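Long-range contacts in beta-lactamase/D-alanine Carboxypeptidase (Yersinia pestis, PDB 3OZH), which probably hydrolyses beta-lactams or the D-alanyl peptides of cell-wall precursors, as a putative penicillin-binding protein of the serine beta-lactamase clan: residues Asp32-Val37 / Leu244-Ser249; Asp295-Met300 / Ala314-Lys319. All blocks are in the same frame, centred on the assembly; numbering follows the deposited sequence.

Contact 1: residues Asp32-Val37 / Leu244-Ser249; sequences DNNQVV and LASDNS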
loop_
_atom_site.group_PDB
_atom_site.type_symbol
_atom_site.label_atom_id
_atom_site.label_comp_id
_atom_site.label_asym_id
_atom_site.label_seq_id
_atom_site.Cartn_x
_atom_site.Cartn_y
_atom_site.Cartn_z
ATOM N N ASP A 32 14.499 -0.225 -13.485
ATOM C CA ASP A 32 15.927 -0.239 -13.159
ATOM C C ASP A 32 16.617 0.908 -13.900
ATOM O O ASP A 32 17.029 0.765 -15.071
ATOM C CB ASP A 32 16.558 -1.580 -13.559
ATOM C CG ASP A 32 18.021 -1.704 -13.129
ATOM O OD1 ASP A 32 18.699 -0.673 -12.908
ATOM O OD2 ASP A 32 18.506 -2.854 -13.016
ATOM N N ASN A 33 16.751 2.041 -13.219
ATOM C CA ASN A 33 17.300 3.256 -13.849
ATOM C C ASN A 33 16.509 3.620 -15.132
ATOM O O ASN A 33 15.328 3.980 -15.042
ATOM C CB ASN A 33 18.808 3.102 -14.107
ATOM C CG ASN A 33 19.619 2.919 -12.819
ATOM O OD1 ASN A 33 19.770 1.797 -12.311
ATOM N ND2 ASN A 33 20.146 4.022 -12.283
ATOM N N ASN A 34 17.142 3.536 -16.314
ATOM C CA ASN A 34 16.442 3.856 -17.571
ATOM C C ASN A 34 15.610 2.714 -18.170
ATOM O O ASN A 34 14.905 2.919 -19.162
ATOM C CB ASN A 34 17.420 4.328 -18.660
ATOM C CG ASN A 34 18.186 5.563 -18.265
ATOM O OD1 ASN A 34 17.615 6.572 -17.827
ATOM N ND2 ASN A 34 19.502 5.487 -18.406
ATOM N N GLN A 35 15.723 1.517 -17.603
ATOM C CA GLN A 35 15.061 0.329 -18.164
ATOM C C GLN A 35 13.737 0.078 -17.469
ATOM O O GLN A 35 13.641 0.166 -16.258
ATOM C CB GLN A 35 15.933 -0.925 -17.992
ATOM C CG GLN A 35 17.333 -0.807 -18.545
ATOM C CD GLN A 35 17.348 -0.331 -19.979
ATOM O OE1 GLN A 35 17.972 0.684 -20.299
ATOM N NE2 GLN A 35 16.658 -1.058 -20.855
ATOM N N VAL A 36 12.707 -0.214 -18.243
ATOM C CA VAL A 36 11.461 -0.683 -17.667
ATOM C C VAL A 36 11.205 -2.044 -18.257
ATOM O O VAL A 36 11.299 -2.219 -19.469
ATOM C CB VAL A 36 10.289 0.228 -18.039
ATOM C CG1 VAL A 36 9.002 -0.348 -17.478
ATOM C CG2 VAL A 36 10.540 1.650 -17.547
ATOM N N VAL A 37 10.910 -3.026 -17.416
ATOM C CA VAL A 37 10.634 -4.362 -17.921
ATOM C C VAL A 37 9.301 -4.803 -17.379
ATOM O O VAL A 37 9.059 -4.738 -16.166
ATOM C CB VAL A 37 11.715 -5.369 -17.491
ATOM C CG1 VAL A 37 11.374 -6.774 -18.012
ATOM C CG2 VAL A 37 13.066 -4.914 -17.980
ATOM N N LEU A 244 12.100 7.110 -8.195
ATOM C CA LEU A 244 13.339 6.591 -8.781
ATOM C C LEU A 244 13.902 7.523 -9.848
ATOM O O LEU A 244 13.182 7.936 -10.756
ATOM C CB LEU A 244 13.086 5.205 -9.400
ATOM C CG LEU A 244 12.453 4.138 -8.488
ATOM C CD1 LEU A 244 12.113 2.861 -9.287
ATOM C CD2 LEU A 244 13.373 3.798 -7.295
ATOM N N ALA A 245 15.187 7.841 -9.761
ATOM C CA ALA A 245 15.800 8.713 -10.772
ATOM C C ALA A 245 16.053 7.946 -12.074
ATOM O O ALA A 245 16.257 6.726 -12.070
ATOM C CB ALA A 245 17.099 9.317 -10.245
ATOM N N SER A 246 16.027 8.651 -13.193
ATOM C CA SER A 246 16.508 8.080 -14.446
ATOM C C SER A 246 17.267 9.175 -15.154
ATOM O O SER A 246 17.327 10.302 -14.653
ATOM C CB SER A 246 15.359 7.595 -15.328
ATOM O OG SER A 246 14.633 8.694 -15.845
ATOM N N ASP A 247 17.832 8.857 -16.317
ATOM C CA ASP A 247 18.637 9.833 -17.036
ATOM C C ASP A 247 17.828 11.097 -17.275
ATOM O O ASP A 247 18.373 12.201 -17.258
ATOM C CB ASP A 247 19.151 9.261 -18.362
ATOM C CG ASP A 247 20.407 8.422 -18.185
ATOM O OD1 ASP A 247 20.818 7.750 -19.154
ATOM O OD2 ASP A 247 20.992 8.432 -17.076
ATOM N N ASN A 248 16.524 10.935 -17.473
ATOM C CA ASN A 248 15.660 12.064 -17.803
ATOM C C ASN A 248 14.798 12.600 -16.669
ATOM O O ASN A 248 14.151 13.643 -16.811
ATOM C CB ASN A 248 14.758 11.710 -18.993
ATOM C CG ASN A 248 15.533 11.581 -20.293
ATOM O OD1 ASN A 248 16.693 11.992 -20.381
ATOM N ND2 ASN A 248 14.895 11.009 -21.313
ATOM N N SER A 249 14.771 11.904 -15.538
ATOM C CA SER A 249 13.880 12.319 -14.463
ATOM C C SER A 249 14.552 12.239 -13.088
ATOM O O SER A 249 15.428 11.400 -12.871
ATOM C CB SER A 249 12.616 11.454 -14.509
ATOM O OG SER A 249 12.944 10.064 -14.545
HETATM O O HOH W 1 14.153 4.914 -12.695
HETATM O O HOH W 2 14.987 7.869 -18.796
#
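Asn-33 and Ser-246 bring the two backbones closest, with 4.9 Å between their CA atoms; residues Asp-32 to Gln-35 form a type II' beta turn, and no backbone-to-backbone hydrogen bond joins the two segments. The amide of Asn-34 does most of the work. Its OD1 accepts the backbone N-H of Asp-247 at 2.7 Å, with the donor in the carbonyl plane and an N-H...O angle of 162°. Its ND2 reaches OD1 of Asp-247, also at 2.7 Å, but this bond is weak and bent. The two side chains cross at about a right angle, and the amide and carboxylate planes are 60° apart. CB of Ser-246 lies 3.5 Å from Asn-34 OD1. Ser-246 OG, turned between backbone N and carbonyl carbon (chi1 70°), shares a hydrogen bond with Ser-249 OG and is hydrogen-bonded to a water, which donates to Asn-34 OD1. A second water donates to the backbone O atoms of Asn-33 and Ala-245, 2.8 Å from each. Asn-320 bonds to both segments, through Asn-33 and Ala-245. The contact is polar surface packing: the hairpin turn between strands 25-32 and 35-42, at the edge of the main antiparallel sheet, meets the loop after helix 233-241.

Contact 2: residues Asp295-Met300 / Ala314-Lys319; sequences DLPGIM and AMVPEK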
loop_
_atom_site.group_PDB
_atom_site.type_symbol
_atom_site.label_atom_id
_atom_site.label_comp_id
_atom_site.label_asym_id
_atom_site.label_seq_id
_atom_site.Cartn_x
_atom_site.Cartn_y
_atom_site.Cartn_z
ATOM N N ASP A 295 21.997 -12.356 1.836
ATOM C CA ASP A 295 22.280 -11.945 0.466
ATOM C C ASP A 295 21.259 -10.938 -0.088
ATOM O O ASP A 295 21.104 -10.804 -1.298
ATOM C CB ASP A 295 22.389 -13.187 -0.412
ATOM C CG ASP A 295 23.413 -14.179 0.136
ATOM O OD1 ASP A 295 24.534 -13.731 0.477
ATOM O OD2 ASP A 295 23.088 -15.389 0.264
ATOM N N LEU A 296 20.578 -10.227 0.805
ATOM C CA LEU A 296 19.606 -9.206 0.406
ATOM C C LEU A 296 20.075 -7.763 0.703
ATOM O O LEU A 296 20.713 -7.493 1.724
ATOM C CB LEU A 296 18.255 -9.454 1.082
ATOM C CG LEU A 296 17.558 -10.803 0.840
ATOM C CD1 LEU A 296 16.215 -10.873 1.573
ATOM C CD2 LEU A 296 17.366 -11.069 -0.659
ATOM N N PRO A 297 19.758 -6.824 -0.200
ATOM C CA PRO A 297 20.130 -5.423 0.043
ATOM C C PRO A 297 19.123 -4.799 1.011
ATOM O O PRO A 297 18.148 -5.469 1.376
ATOM C CB PRO A 297 19.996 -4.797 -1.344
ATOM C CG PRO A 297 18.859 -5.557 -1.966
ATOM C CD PRO A 297 19.085 -6.993 -1.505
ATOM N N GLY A 298 19.377 -3.572 1.453
ATOM C CA GLY A 298 18.394 -2.826 2.229
ATOM C C GLY A 298 17.223 -2.464 1.326
ATOM O O GLY A 298 17.410 -1.880 0.267
ATOM N N ILE A 299 16.018 -2.821 1.745
ATOM C CA ILE A 299 14.822 -2.706 0.918
ATOM C C ILE A 299 13.703 -1.913 1.604
ATOM O O ILE A 299 13.415 -2.141 2.785
ATOM C CB ILE A 299 14.303 -4.142 0.568
ATOM C CG1 ILE A 299 15.284 -4.827 -0.401
ATOM C CG2 ILE A 299 12.889 -4.097 -0.011
ATOM C CD1 ILE A 299 15.064 -6.367 -0.548
HETATM N N MSE A 300 13.089 -0.994 0.855
HETATM C CA MSE A 300 11.863 -0.280 1.249
HETATM C C MSE A 300 10.706 -1.008 0.570
HETATM O O MSE A 300 10.715 -1.191 -0.655
HETATM C CB MSE A 300 11.890 1.177 0.745
HETATM C CG MSE A 300 12.934 2.065 1.393
HETATM SE SE MSE A 300 12.342 2.425 3.269
HETATM C CE MSE A 300 10.889 3.649 2.869
ATOM N N ALA A 314 8.753 -3.480 -3.791
ATOM C CA ALA A 314 10.044 -3.475 -3.123
ATOM C C ALA A 314 10.984 -2.564 -3.906
ATOM O O ALA A 314 11.079 -2.669 -5.144
ATOM C CB ALA A 314 10.609 -4.886 -3.073
HETATM N N MSE A 315 11.721 -1.709 -3.209
HETATM C CA MSE A 315 12.660 -0.853 -3.920
HETATM C C MSE A 315 13.931 -0.515 -3.149
HETATM O O MSE A 315 13.973 -0.599 -1.916
HETATM C CB MSE A 315 11.965 0.413 -4.432
HETATM C CG MSE A 315 11.442 1.298 -3.365
HETATM SE SE MSE A 315 10.871 3.045 -4.093
HETATM C CE MSE A 315 9.271 2.534 -4.896
ATOM N N VAL A 316 14.970 -0.165 -3.912
ATOM C CA VAL A 316 16.255 0.266 -3.384
ATOM C C VAL A 316 16.469 1.632 -4.041
ATOM O O VAL A 316 17.117 1.740 -5.095
ATOM C CB VAL A 316 17.395 -0.774 -3.735
ATOM C CG1 VAL A 316 18.729 -0.389 -3.138
ATOM C CG2 VAL A 316 17.019 -2.163 -3.263
ATOM N N PRO A 317 15.852 2.677 -3.463
ATOM C CA PRO A 317 15.838 4.022 -4.057
ATOM C C PRO A 317 17.220 4.545 -4.427
ATOM O O PRO A 317 17.345 5.137 -5.504
ATOM C CB PRO A 317 15.202 4.894 -2.962
ATOM C CG PRO A 317 14.313 3.950 -2.214
ATOM C CD PRO A 317 15.044 2.615 -2.230
ATOM N N GLU A 318 18.240 4.297 -3.611
ATOM C CA GLU A 318 19.559 4.850 -3.920
ATOM C C GLU A 318 20.130 4.186 -5.165
ATOM O O GLU A 318 21.121 4.642 -5.710
ATOM C CB GLU A 318 20.565 4.706 -2.761
ATOM C CG GLU A 318 19.956 4.444 -1.403
ATOM C CD GLU A 318 19.446 3.001 -1.231
ATOM O OE1 GLU A 318 20.282 2.070 -1.108
ATOM O OE2 GLU A 318 18.206 2.811 -1.205
ATOM N N LYS A 319 19.520 3.088 -5.603
ATOM C CA LYS A 319 20.013 2.402 -6.796
ATOM C C LYS A 319 19.015 2.537 -7.956
ATOM O O LYS A 319 19.228 1.966 -9.036
ATOM C CB LYS A 319 20.288 0.917 -6.503
ATOM C CG LYS A 319 21.367 0.649 -5.460
ATOM C CD LYS A 319 22.736 0.852 -6.052
ATOM C CE LYS A 319 23.781 0.031 -5.311
ATOM N NZ LYS A 319 23.981 0.552 -3.935
HETATM O O HOH W 3 16.919 0.935 0.324
#
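Met-300 and Met-315, both selenomethionines, form an antiparallel hydrogen-bonded pair with their CA atoms 5.3 Å apart. Met-300 N donates to Met-315 O at 2.9 Å, and Met-315 N donates to Met-300 O at 2.8 Å. The first bond is nearly straight (168°). The same Met-300 O also receives a CA-H...O contact from Ala-314. Toward Pro-297 and Pro-317 the chains part, and the directions from CA of Pro-297 to CA of Met-300 and from CA of Ala-314 to CA of Pro-317 are 96° apart.

On the face of Met-300 and Met-315 the side chains meet near their roots, CB of Met-300 lying 4.1 Å from CG of Met-315. The Met-300 chain bends at chi2 and chi3, and its end leads away from 314-319. Its CG still packs against CD of Pro-317. Elsewhere, Ile-299 CG2 meets Ala-314 CB at 3.9 Å. In Val-316, CG1 stands opposite the backbone N (chi1 -177°), which sets CG2 beside that N and anti to the carbonyl carbon. From there CG2 touches Gly-298 O at 3.6 Å and the ring carbon CG of Pro-297 at 4.1 Å, the side chains of Pro-297 and Val-316 crossing at about a right angle. A water donates to Gly-298 O and to Glu-318 OE2, bridging the segments where the strand pairing has ended.

This is the open end of the beta hairpin 299-306/309-316. Pro-297, Ile-299 and Val-316 pack on helix 335-350, while Met-300 and Met-315 meet Gln-259 and Trp-287. Strand 288-290 pairs beside Ile-299, and strand 321-328 beside Ala-314.

Overall arrangement
Contact 1 lies at the surface and contact 2 is largely buried, though both reach the same antiparallel sheet and their centres are about 15 Å apart. Contact 1 joins the turn leading into an outermost strand, 35-42, to a loop from another part of the chain. Contact 2 joins neighbouring strands inside the sheet. The chemistry follows: amide, carboxylate, hydroxyl and water in the first, backbone pairing and apolar packing in the second, with a single bridging water where its strands part. The two contacts touch through Leu-244, whose CD2 packs on Pro-317 and on the selenium of Met-315. Leu-244, at the start of the loop segment, thus packs on the 314-319 segment.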